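Local coordinates for UPF0045 protein MJ1052 (PDB 2EPI), which is of unknown function but, being related to thiamine-binding proteins, may bind a thiamine-like ligand, at residues Ala9-Ile14 with Lys58-Ala63; Val26-Glu31 with Val67-Asp72; Leu38-Glu41 with Gly46-Leu49; Ile80-Arg83 with Glu87-Ile90. All coordinates share one frame; numbering follows the deposited sequence.

Contact 1: residues Ala9-Ile14 with Lys58-Ala63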
loop_
_atom_site.group_PDB
_atom_site.type_symbol
_atom_site.label_atom_id
_atom_site.label_comp_id
_atom_site.label_asym_id
_atom_site.label_seq_id
_atom_site.Cartn_x
_atom_site.Cartn_y
_atom_site.Cartn_z
ATOM N N ALA A 9 10.713 6.021 5.057
ATOM C CA ALA A 9 9.871 4.875 4.734
ATOM C C ALA A 9 8.719 4.735 5.708
ATOM O O ALA A 9 8.688 5.391 6.744
ATOM C CB ALA A 9 10.710 3.614 4.760
ATOM N N GLU A 10 7.756 3.893 5.352
ATOM C CA GLU A 10 6.635 3.639 6.242
ATOM C C GLU A 10 6.396 2.142 6.267
ATOM O O GLU A 10 6.397 1.480 5.227
ATOM C CB GLU A 10 5.369 4.366 5.790
ATOM C CG GLU A 10 4.210 4.164 6.772
ATOM C CD GLU A 10 3.018 5.053 6.481
ATOM O OE1 GLU A 10 2.612 5.130 5.305
ATOM O OE2 GLU A 10 2.484 5.669 7.437
ATOM N N VAL A 11 6.202 1.611 7.465
ATOM C CA VAL A 11 5.982 0.184 7.631
ATOM C C VAL A 11 4.697 -0.085 8.396
ATOM O O VAL A 11 4.363 0.628 9.339
ATOM C CB VAL A 11 7.138 -0.465 8.418
ATOM C CG1 VAL A 11 6.807 -1.928 8.724
ATOM C CG2 VAL A 11 8.443 -0.355 7.630
ATOM N N SER A 12 3.970 -1.107 7.970
ATOM C CA SER A 12 2.761 -1.505 8.670
ATOM C C SER A 12 2.771 -3.023 8.645
ATOM O O SER A 12 3.113 -3.641 7.633
ATOM C CB SER A 12 1.502 -0.965 7.989
ATOM O OG SER A 12 1.280 -1.579 6.735
ATOM N N ILE A 13 2.423 -3.620 9.773
ATOM C CA ILE A 13 2.401 -5.067 9.879
ATOM C C ILE A 13 1.019 -5.484 10.343
ATOM O O ILE A 13 0.522 -5.006 11.369
ATOM C CB ILE A 13 3.462 -5.548 10.879
ATOM C CG1 ILE A 13 4.842 -5.095 10.406
ATOM C CG2 ILE A 13 3.406 -7.064 11.021
ATOM C CD1 ILE A 13 5.920 -5.216 11.444
ATOM N N ILE A 14 0.387 -6.355 9.569
ATOM C CA ILE A 14 -0.940 -6.834 9.900
ATOM C C ILE A 14 -0.884 -8.312 10.250
ATOM O O ILE A 14 -0.621 -9.153 9.394
ATOM C CB ILE A 14 -1.913 -6.679 8.723
ATOM C CG1 ILE A 14 -2.013 -5.213 8.305
ATOM C CG2 ILE A 14 -3.283 -7.215 9.116
ATOM C CD1 ILE A 14 -2.830 -5.003 7.050
ATOM N N LYS A 58 16.559 -4.445 6.910
ATOM C CA LYS A 58 16.826 -5.426 7.957
ATOM C C LYS A 58 15.802 -5.273 9.080
ATOM O O LYS A 58 15.311 -6.261 9.622
ATOM C CB LYS A 58 18.221 -5.230 8.557
ATOM C CG LYS A 58 19.392 -5.386 7.602
ATOM C CD LYS A 58 20.685 -5.072 8.352
ATOM C CE LYS A 58 21.881 -4.961 7.429
ATOM N NZ LYS A 58 23.083 -4.509 8.196
ATOM N N ALA A 59 15.504 -4.027 9.438
ATOM C CA ALA A 59 14.547 -3.751 10.503
ATOM C C ALA A 59 13.170 -4.237 10.085
ATOM O O ALA A 59 12.425 -4.792 10.890
ATOM C CB ALA A 59 14.506 -2.251 10.808
ATOM N N PHE A 60 12.840 -4.025 8.817
ATOM C CA PHE A 60 11.555 -4.451 8.285
ATOM C C PHE A 60 11.438 -5.966 8.401
ATOM O O PHE A 60 10.443 -6.489 8.904
ATOM C CB PHE A 60 11.435 -4.033 6.820
ATOM C CG PHE A 60 10.216 -4.576 6.132
ATOM C CD1 PHE A 60 8.940 -4.194 6.536
ATOM C CD2 PHE A 60 10.343 -5.460 5.062
ATOM C CE1 PHE A 60 7.808 -4.673 5.889
ATOM C CE2 PHE A 60 9.208 -5.948 4.405
ATOM C CZ PHE A 60 7.941 -5.551 4.821
ATOM N N LYS A 61 12.466 -6.677 7.947
ATOM C CA LYS A 61 12.432 -8.130 8.014
ATOM C C LYS A 61 12.293 -8.629 9.445
ATOM O O LYS A 61 11.511 -9.543 9.720
ATOM C CB LYS A 61 13.691 -8.730 7.390
ATOM C CG LYS A 61 13.665 -10.246 7.340
ATOM C CD LYS A 61 14.993 -10.813 6.873
ATOM C CE LYS A 61 14.961 -12.333 6.873
ATOM N NZ LYS A 61 16.291 -12.913 6.538
ATOM N N GLU A 62 13.042 -8.036 10.366
ATOM C CA GLU A 62 12.968 -8.490 11.747
ATOM C C GLU A 62 11.605 -8.211 12.368
ATOM O O GLU A 62 11.070 -9.049 13.096
ATOM C CB GLU A 62 14.083 -7.859 12.593
ATOM C CG GLU A 62 13.987 -8.221 14.074
ATOM C CD GLU A 62 15.216 -7.840 14.881
ATOM O OE1 GLU A 62 15.992 -6.972 14.435
ATOM O OE2 GLU A 62 15.394 -8.405 15.983
ATOM N N ALA A 63 11.039 -7.043 12.074
ATOM C CA ALA A 63 9.734 -6.676 12.619
ATOM C C ALA A 63 8.675 -7.655 12.130
ATOM O O ALA A 63 7.867 -8.159 12.908
ATOM C CB ALA A 63 9.370 -5.258 12.197
#
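V11 and F60 meet because V11 CG1 and F60 CG both stand trans to their own backbone nitrogen (chi1 173° in each). The isopropyl group of V11 thereby arrives at the rim of the phenyl ring, not over its face. V11 CG1 lies in the ring plane, 3.8 Å from F60 CD1, and the second methyl, V11 CG2, sits 4.0 Å from the same F60 CD1, so both methyls touch one ring atom, CG1 near the ring plane and CG2 displaced to one side of it. The two side chains cross obliquely. Two residues along the strand, I13 meets A63, three residues on from F60 in the helix. Its CG1 branch points opposite the carbonyl carbon and runs on extended (chi2 166°), which carries CD1 out to the helix surface, 3.5 Å from A63 CB and 3.7 Å from A63 C. The small methyl of A63 lets the isoleucine tip come close to the helix backbone itself. No hydrogen bond joins the segments; the contact is entirely apolar. The touching residues have further apolar neighbours: F33 of helix 23-33 touches both V11 and A63, while F60 also packs on I80 of the second subunit. Between V11 and I13, S12 turns its side chain from the helix, and both E10 and S12 pack against the third subunit. One strand thus serves two interfaces, with V11 and I13 facing the helix. Such burial of a helix against an inner strand is characteristic of the ferredoxin-like βαββαβ fold, in which two helices cover one face of an antiparallel sheet.

Contact 2: residues Val26-Glu31 with Val67-Asp72; sequences VKKAIE and VLNDVD
The two helices of the ferredoxin-like fold are joined where K28 and A29 of helix 23-33 face V67 of helix 53-68 and D70, a little further along the chain. On the buried side the junction is slight: A29 CB approaches V67 CG2 at 4.3 Å, and both side chains rest on I13 of strand 6-16. On the outer side it is ionic. K28 and D70 reach for each other from opposite directions, and K28 NZ donates a hydrogen bond to D70 OD2 at 2.7 Å as part of a salt bridge. The lysine manages the span because its chain is extended beyond CG, which itself lies trans to the main-chain nitrogen (chi1 -160°). The ammonium meets OD2 on its syn side, yet 27° out of the carboxylate plane, and the grip is one-sided: D70 OD1 stays 3.6 Å from K28 NZ. That second oxygen is engaged by N69, whose ND2 donates to D70 OD1 at 3.0 Å from above the carboxylate plane, in a rather bent bond. D70 N is in addition bonded to V67 O at 3.1 Å. K28 NZ also donates to the backbone oxygen of T66, so one ammonium ties together a side chain and a main-chain carbonyl across from its own helix. A methionine in place of K28 would probably leave the D70 carboxylate without its cationic mate and T66 O without this donor. A small apolar seam beneath and a salt bridge at the rim are how the paired helices meet on the sheet of this α/β sandwich.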
loop_
_atom_site.group_PDB
_atom_site.type_symbol
_atom_site.label_atom_id
_atom_site.label_comp_id
_atom_site.label_asym_id
_atom_site.label_seq_id
_atom_site.Cartn_x
_atom_site.Cartn_y
_atom_site.Cartn_z
ATOM N N VAL A 26 1.887 -5.076 17.260
ATOM C CA VAL A 26 2.286 -3.806 16.669
ATOM C C VAL A 26 3.361 -3.196 17.561
ATOM O O VAL A 26 4.346 -2.633 17.086
ATOM C CB VAL A 26 1.084 -2.836 16.580
ATOM C CG1 VAL A 26 1.531 -1.485 16.046
ATOM C CG2 VAL A 26 0.003 -3.436 15.690
ATOM N N LYS A 27 3.161 -3.323 18.866
ATOM C CA LYS A 27 4.101 -2.801 19.847
ATOM C C LYS A 27 5.435 -3.530 19.726
ATOM O O LYS A 27 6.499 -2.916 19.771
ATOM C CB LYS A 27 3.526 -2.990 21.252
ATOM C CG LYS A 27 4.443 -2.562 22.383
ATOM C CD LYS A 27 3.807 -2.870 23.733
ATOM C CE LYS A 27 3.535 -4.361 23.882
ATOM N NZ LYS A 27 2.897 -4.703 25.182
ATOM N N LYS A 28 5.365 -4.846 19.565
ATOM C CA LYS A 28 6.555 -5.675 19.439
ATOM C C LYS A 28 7.407 -5.223 18.251
ATOM O O LYS A 28 8.628 -5.107 18.356
ATOM C CB LYS A 28 6.139 -7.136 19.259
ATOM C CG LYS A 28 7.215 -8.152 19.595
ATOM C CD LYS A 28 6.676 -9.573 19.477
ATOM C CE LYS A 28 7.691 -10.600 19.961
ATOM N NZ LYS A 28 7.318 -11.989 19.566
ATOM N N ALA A 29 6.749 -4.962 17.126
ATOM C CA ALA A 29 7.435 -4.526 15.914
ATOM C C ALA A 29 8.134 -3.192 16.131
ATOM O O ALA A 29 9.276 -3.002 15.717
ATOM C CB ALA A 29 6.442 -4.411 14.766
ATOM N N ILE A 30 7.438 -2.265 16.781
ATOM C CA ILE A 30 8.001 -0.952 17.055
ATOM C C ILE A 30 9.270 -1.073 17.891
ATOM O O ILE A 30 10.258 -0.387 17.633
ATOM C CB ILE A 30 6.983 -0.061 17.795
ATOM C CG1 ILE A 30 5.824 0.283 16.852
ATOM C CG2 ILE A 30 7.664 1.201 18.301
ATOM C CD1 ILE A 30 4.714 1.076 17.504
ATOM N N GLU A 31 9.250 -1.953 18.886
ATOM C CA GLU A 31 10.423 -2.139 19.729
ATOM C C GLU A 31 11.618 -2.618 18.910
ATOM O O GLU A 31 12.766 -2.300 19.223
ATOM C CB GLU A 31 10.123 -3.130 20.854
ATOM C CG GLU A 31 9.176 -2.574 21.902
ATOM C CD GLU A 31 9.678 -1.270 22.495
ATOM O OE1 GLU A 31 10.764 -1.276 23.115
ATOM O OE2 GLU A 31 8.990 -0.238 22.335
ATOM N N VAL A 67 6.625 -10.681 14.601
ATOM C CA VAL A 67 5.185 -10.856 14.743
ATOM C C VAL A 67 4.770 -12.239 14.243
ATOM O O VAL A 67 3.870 -12.867 14.801
ATOM C CB VAL A 67 4.405 -9.777 13.963
ATOM C CG1 VAL A 67 2.908 -10.046 14.054
ATOM C CG2 VAL A 67 4.723 -8.397 14.529
ATOM N N LEU A 68 5.435 -12.714 13.197
ATOM C CA LEU A 68 5.125 -14.023 12.637
ATOM C C LEU A 68 5.478 -15.122 13.640
ATOM O O LEU A 68 4.953 -16.231 13.573
ATOM C CB LEU A 68 5.896 -14.229 11.330
ATOM C CG LEU A 68 5.660 -15.529 10.557
ATOM C CD1 LEU A 68 4.185 -15.667 10.187
ATOM C CD2 LEU A 68 6.522 -15.528 9.311
ATOM N N ASN A 69 6.365 -14.808 14.578
ATOM C CA ASN A 69 6.765 -15.780 15.585
ATOM C C ASN A 69 5.577 -16.212 16.440
ATOM O O ASN A 69 5.528 -17.353 16.908
ATOM C CB ASN A 69 7.844 -15.194 16.502
ATOM C CG ASN A 69 8.322 -16.189 17.548
ATOM O OD1 ASN A 69 9.048 -17.130 17.236
ATOM N ND2 ASN A 69 7.906 -15.988 18.795
ATOM N N ASP A 70 4.616 -15.308 16.625
ATOM C CA ASP A 70 3.453 -15.590 17.460
ATOM C C ASP A 70 2.132 -15.889 16.750
ATOM O O ASP A 70 1.162 -16.274 17.402
ATOM C CB ASP A 70 3.232 -14.439 18.445
ATOM C CG ASP A 70 4.491 -14.069 19.204
ATOM O OD1 ASP A 70 5.236 -14.986 19.606
ATOM O OD2 ASP A 70 4.727 -12.859 19.407
ATOM N N VAL A 71 2.077 -15.704 15.434
ATOM C CA VAL A 71 0.854 -15.982 14.679
ATOM C C VAL A 71 1.173 -16.806 13.433
ATOM O O VAL A 71 2.330 -16.897 13.026
ATOM C CB VAL A 71 0.134 -14.682 14.253
ATOM C CG1 VAL A 71 -0.411 -13.963 15.478
ATOM C CG2 VAL A 71 1.097 -13.776 13.491
ATOM N N ASP A 72 0.150 -17.401 12.826
ATOM C CA ASP A 72 0.361 -18.229 11.642
ATOM C C ASP A 72 0.564 -17.459 10.345
ATOM O O ASP A 72 1.122 -17.994 9.394
ATOM C CB ASP A 72 -0.807 -19.200 11.429
ATOM C CG ASP A 72 -0.865 -20.297 12.475
ATOM O OD1 ASP A 72 0.202 -20.730 12.957
ATOM O OD2 ASP A 72 -1.989 -20.739 12.797
#

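Contact 3: residues Leu38-Glu41 with Gly46-Leu49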
loop_
_atom_site.group_PDB
_atom_site.type_symbol
_atom_site.label_atom_id
_atom_site.label_comp_id
_atom_site.label_asym_id
_atom_site.label_seq_id
_atom_site.Cartn_x
_atom_site.Cartn_y
_atom_site.Cartn_z
ATOM N N LEU A 38 17.761 4.324 13.450
ATOM C CA LEU A 38 16.717 4.975 12.670
ATOM C C LEU A 38 15.878 5.912 13.522
ATOM O O LEU A 38 15.751 5.713 14.730
ATOM C CB LEU A 38 15.767 3.920 12.092
ATOM C CG LEU A 38 16.340 2.689 11.390
ATOM C CD1 LEU A 38 15.282 1.589 11.345
ATOM C CD2 LEU A 38 16.804 3.075 9.988
ATOM N N LYS A 39 15.311 6.929 12.879
ATOM C CA LYS A 39 14.400 7.847 13.549
ATOM C C LYS A 39 13.058 7.130 13.387
ATOM O O LYS A 39 12.726 6.687 12.289
ATOM C CB LYS A 39 14.364 9.207 12.844
ATOM C CG LYS A 39 15.602 10.067 13.080
ATOM C CD LYS A 39 15.333 11.525 12.721
ATOM C CE LYS A 39 16.511 12.420 13.087
ATOM N NZ LYS A 39 17.736 12.054 12.327
ATOM N N VAL A 40 12.303 6.999 14.473
ATOM C CA VAL A 40 11.026 6.291 14.428
ATOM C C VAL A 40 9.849 7.193 14.795
ATOM O O VAL A 40 9.799 7.745 15.897
ATOM C CB VAL A 40 11.053 5.079 15.389
ATOM C CG1 VAL A 40 9.781 4.266 15.256
ATOM C CG2 VAL A 40 12.272 4.213 15.096
ATOM N N GLU A 41 8.905 7.333 13.868
ATOM C CA GLU A 41 7.720 8.158 14.075
ATOM C C GLU A 41 6.472 7.321 13.817
ATOM O O GLU A 41 6.054 7.157 12.677
ATOM C CB GLU A 41 7.732 9.360 13.126
ATOM C CG GLU A 41 8.839 10.370 13.401
ATOM C CD GLU A 41 8.755 10.956 14.798
ATOM O OE1 GLU A 41 7.634 11.292 15.231
ATOM O OE2 GLU A 41 9.808 11.091 15.460
ATOM N N GLY A 46 0.619 3.143 10.842
ATOM C CA GLY A 46 1.891 2.540 10.487
ATOM C C GLY A 46 2.998 3.286 11.194
ATOM O O GLY A 46 2.729 4.132 12.049
ATOM N N THR A 47 4.238 2.971 10.845
ATOM C CA THR A 47 5.387 3.635 11.446
ATOM C C THR A 47 6.285 4.202 10.360
ATOM O O THR A 47 6.627 3.504 9.409
ATOM C CB THR A 47 6.212 2.660 12.290
ATOM O OG1 THR A 47 5.409 2.164 13.367
ATOM C CG2 THR A 47 7.446 3.363 12.861
ATOM N N VAL A 48 6.656 5.470 10.501
ATOM C CA VAL A 48 7.537 6.119 9.539
ATOM C C VAL A 48 8.962 5.984 10.064
ATOM O O VAL A 48 9.211 6.156 11.256
ATOM C CB VAL A 48 7.172 7.620 9.357
ATOM C CG1 VAL A 48 8.252 8.336 8.548
ATOM C CG2 VAL A 48 5.833 7.733 8.654
ATOM N N LEU A 49 9.890 5.655 9.175
ATOM C CA LEU A 49 11.279 5.479 9.567
ATOM C C LEU A 49 12.170 6.324 8.676
ATOM O O LEU A 49 11.843 6.574 7.514
ATOM C CB LEU A 49 11.685 4.002 9.434
ATOM C CG LEU A 49 10.811 2.957 10.131
ATOM C CD1 LEU A 49 11.168 1.558 9.628
ATOM C CD2 LEU A 49 10.996 3.062 11.639
#
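V40 and L49 form an antiparallel non-hydrogen-bonded pair and E41 and V48 an antiparallel hydrogen-bonded one; the axes of 39-41 and 46-49 approach to 4.8 Å, and their N-to-C directions are 151° apart. This is the β hairpin 39-43/46-50, the second and third strands of the ferredoxin-like sheet. The two bonds of the E41-V48 pair differ in approach. E41 N donates to V48 O at 2.9 Å, nearly straight (173°) and in the carbonyl plane. V48 N reaches E41 O at 2.8 Å, but from 43° above the carbonyl plane. Beside them, L49 CA makes a CA-H...O contact of 3.3 Å with K39 O.

On one face, V40 and L49 lie side by side and point the same way, with V40 CG2 3.9 Å from L49 CD2. Both pack against F33 of helix 23-33, as does T47, so this is the helix-covered side. L38 adds a looser touch, its CD1 4.5 Å from L49 CD1, and leans on helix 53-68. E41 and V48 occupy the other face, where I90 of helix 90-96 packs on both; beyond CB the E41 chain bends off, its carboxylate leading away from the partner strand. T47 OG1 is hydrogen-bonded with T42 OG1. The T47 methyl, trans to the main-chain nitrogen, lies toward V40 in the tightest carbon pair: T47 CG2 stands only 3.5 Å from V40 CG1.

Contact 4: residues Ile80-Arg83 with Glu87-Ile90; sequences IDER and ENTI
E87 comes first, and its part is slight: its backbone oxygen lies 4.5 Å from R83 CD, while the same carbonyl accepts a hydrogen bond from R92 NE. N88 then carries the contact with both ends of its amide. R83 N donates to N88 OD1 at 2.8 Å (153° at the hydrogen), slightly tilted from the carbonyl plane. N88 ND2 gives a hydrogen to R83 O, also at 2.8 Å and 158°; here the bond is in the plane of the amide and in that of the accepting carbonyl. One flat side chain thus serves both the N-H and the C=O of a single strand residue, a side-chain imitation of a hydrogen-bonded β pair at the tail of strand 73-83, the strand that extends the sheet into the second subunit. OD1 has more company: a water donates to it at 2.7 Å and to D81 O at 2.8 Å. R83 CG comes within 3.2 Å of N88 OD1, since chi1 of 65° sets it between the arginine's own backbone nitrogen and carbonyl carbon; beyond it the guanidinium turns to D85. A leucine at N88 would probably leave R83 N and R83 O without these partners and the bridging water with one acceptor fewer. T89, next in line, is the N-cap of helix 90-96, its OG1 bonded to R92 N. I90 opens that helix, with its N on E50 OE1 and its side chain against V48.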
loop_
_atom_site.group_PDB
_atom_site.type_symbol
_atom_site.label_atom_id
_atom_site.label_comp_id
_atom_site.label_asym_id
_atom_site.label_seq_id
_atom_site.Cartn_x
_atom_site.Cartn_y
_atom_site.Cartn_z
ATOM N N ILE A 80 9.189 2.805 0.462
ATOM C CA ILE A 80 10.408 3.604 0.481
ATOM C C ILE A 80 10.250 4.824 -0.406
ATOM O O ILE A 80 9.736 4.725 -1.517
ATOM C CB ILE A 80 11.622 2.804 -0.050
ATOM C CG1 ILE A 80 11.844 1.553 0.802
ATOM C CG2 ILE A 80 12.864 3.685 -0.048
ATOM C CD1 ILE A 80 12.046 1.829 2.264
ATOM N N ASP A 81 10.694 5.971 0.094
ATOM C CA ASP A 81 10.634 7.217 -0.664
ATOM C C ASP A 81 12.064 7.739 -0.669
ATOM O O ASP A 81 12.574 8.171 0.364
ATOM C CB ASP A 81 9.718 8.226 0.033
ATOM C CG ASP A 81 9.435 9.454 -0.822
ATOM O OD1 ASP A 81 10.287 9.815 -1.661
ATOM O OD2 ASP A 81 8.359 10.066 -0.648
ATOM N N GLU A 82 12.715 7.684 -1.826
ATOM C CA GLU A 82 14.096 8.140 -1.933
ATOM C C GLU A 82 14.303 9.101 -3.094
ATOM O O GLU A 82 13.805 8.876 -4.194
ATOM C CB GLU A 82 15.039 6.938 -2.090
ATOM C CG GLU A 82 16.478 7.313 -2.453
ATOM C CD GLU A 82 17.426 6.130 -2.414
ATOM O OE1 GLU A 82 16.979 5.001 -2.709
ATOM O OE2 GLU A 82 18.623 6.329 -2.103
ATOM N N ARG A 83 15.039 10.175 -2.837
ATOM C CA ARG A 83 15.327 11.154 -3.876
ATOM C C ARG A 83 16.805 11.514 -3.805
ATOM O O ARG A 83 17.435 11.386 -2.752
ATOM C CB ARG A 83 14.445 12.399 -3.708
ATOM C CG ARG A 83 14.688 13.201 -2.441
ATOM C CD ARG A 83 13.619 14.271 -2.268
ATOM N NE ARG A 83 13.541 15.182 -3.409
ATOM C CZ ARG A 83 12.616 16.129 -3.543
ATOM N NH1 ARG A 83 11.690 16.289 -2.607
ATOM N NH2 ARG A 83 12.616 16.918 -4.611
ATOM N N GLU A 87 17.614 16.318 0.447
ATOM C CA GLU A 87 17.825 15.518 1.645
ATOM C C GLU A 87 16.615 14.626 1.908
ATOM O O GLU A 87 15.475 15.055 1.749
ATOM C CB GLU A 87 18.069 16.449 2.832
ATOM C CG GLU A 87 18.516 15.762 4.102
ATOM C CD GLU A 87 19.038 16.752 5.129
ATOM O OE1 GLU A 87 18.270 17.652 5.536
ATOM O OE2 GLU A 87 20.218 16.633 5.523
ATOM N N ASN A 88 16.873 13.384 2.306
ATOM C CA ASN A 88 15.811 12.415 2.583
ATOM C C ASN A 88 15.515 12.326 4.077
ATOM O O ASN A 88 15.870 11.345 4.724
ATOM C CB ASN A 88 16.225 11.030 2.069
ATOM C CG ASN A 88 16.319 10.974 0.555
ATOM O OD1 ASN A 88 15.304 10.992 -0.143
ATOM N ND2 ASN A 88 17.543 10.917 0.037
ATOM N N THR A 89 14.862 13.345 4.625
ATOM C CA THR A 89 14.542 13.337 6.048
ATOM C C THR A 89 13.071 13.617 6.304
ATOM O O THR A 89 12.384 14.215 5.475
ATOM C CB THR A 89 15.355 14.394 6.822
ATOM O OG1 THR A 89 14.991 15.702 6.363
ATOM C CG2 THR A 89 16.842 14.182 6.608
ATOM N N ILE A 90 12.600 13.175 7.462
ATOM C CA ILE A 90 11.218 13.382 7.869
ATOM C C ILE A 90 11.014 14.882 8.051
ATOM O O ILE A 90 9.976 15.433 7.690
ATOM C CB ILE A 90 10.939 12.656 9.201
ATOM C CG1 ILE A 90 11.028 11.138 8.987
ATOM C CG2 ILE A 90 9.573 13.055 9.749
ATOM C CD1 ILE A 90 10.859 10.329 10.263
HETATM O O HOH W 1 13.029 10.782 1.249
#

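How the contacts relate
Contacts 1, 3 and 4 each use a strand of one sheet, while contact 2 joins the helices packed on it, and their chemistry differs with the elements they join. Contact 1, its centre about 4 Å from the centre of the chain, is buried and purely apolar. Contact 2, centred about 13 Å from that point, is partly buried and couples the same helix 53-68 to helix 23-33 with a charged rim. The two touch where I13 CD1 packs 3.5 Å from A29 CB. Contact 3, also partly buried, adjoins contact 1 through a probable hydrogen bond, A9 O lying 2.7 Å from L49 N, and relies mainly on backbone bonds. Contact 4, likewise centred about 13 Å from the chain's centre, is buried yet polar, and meets contact 3 through I90.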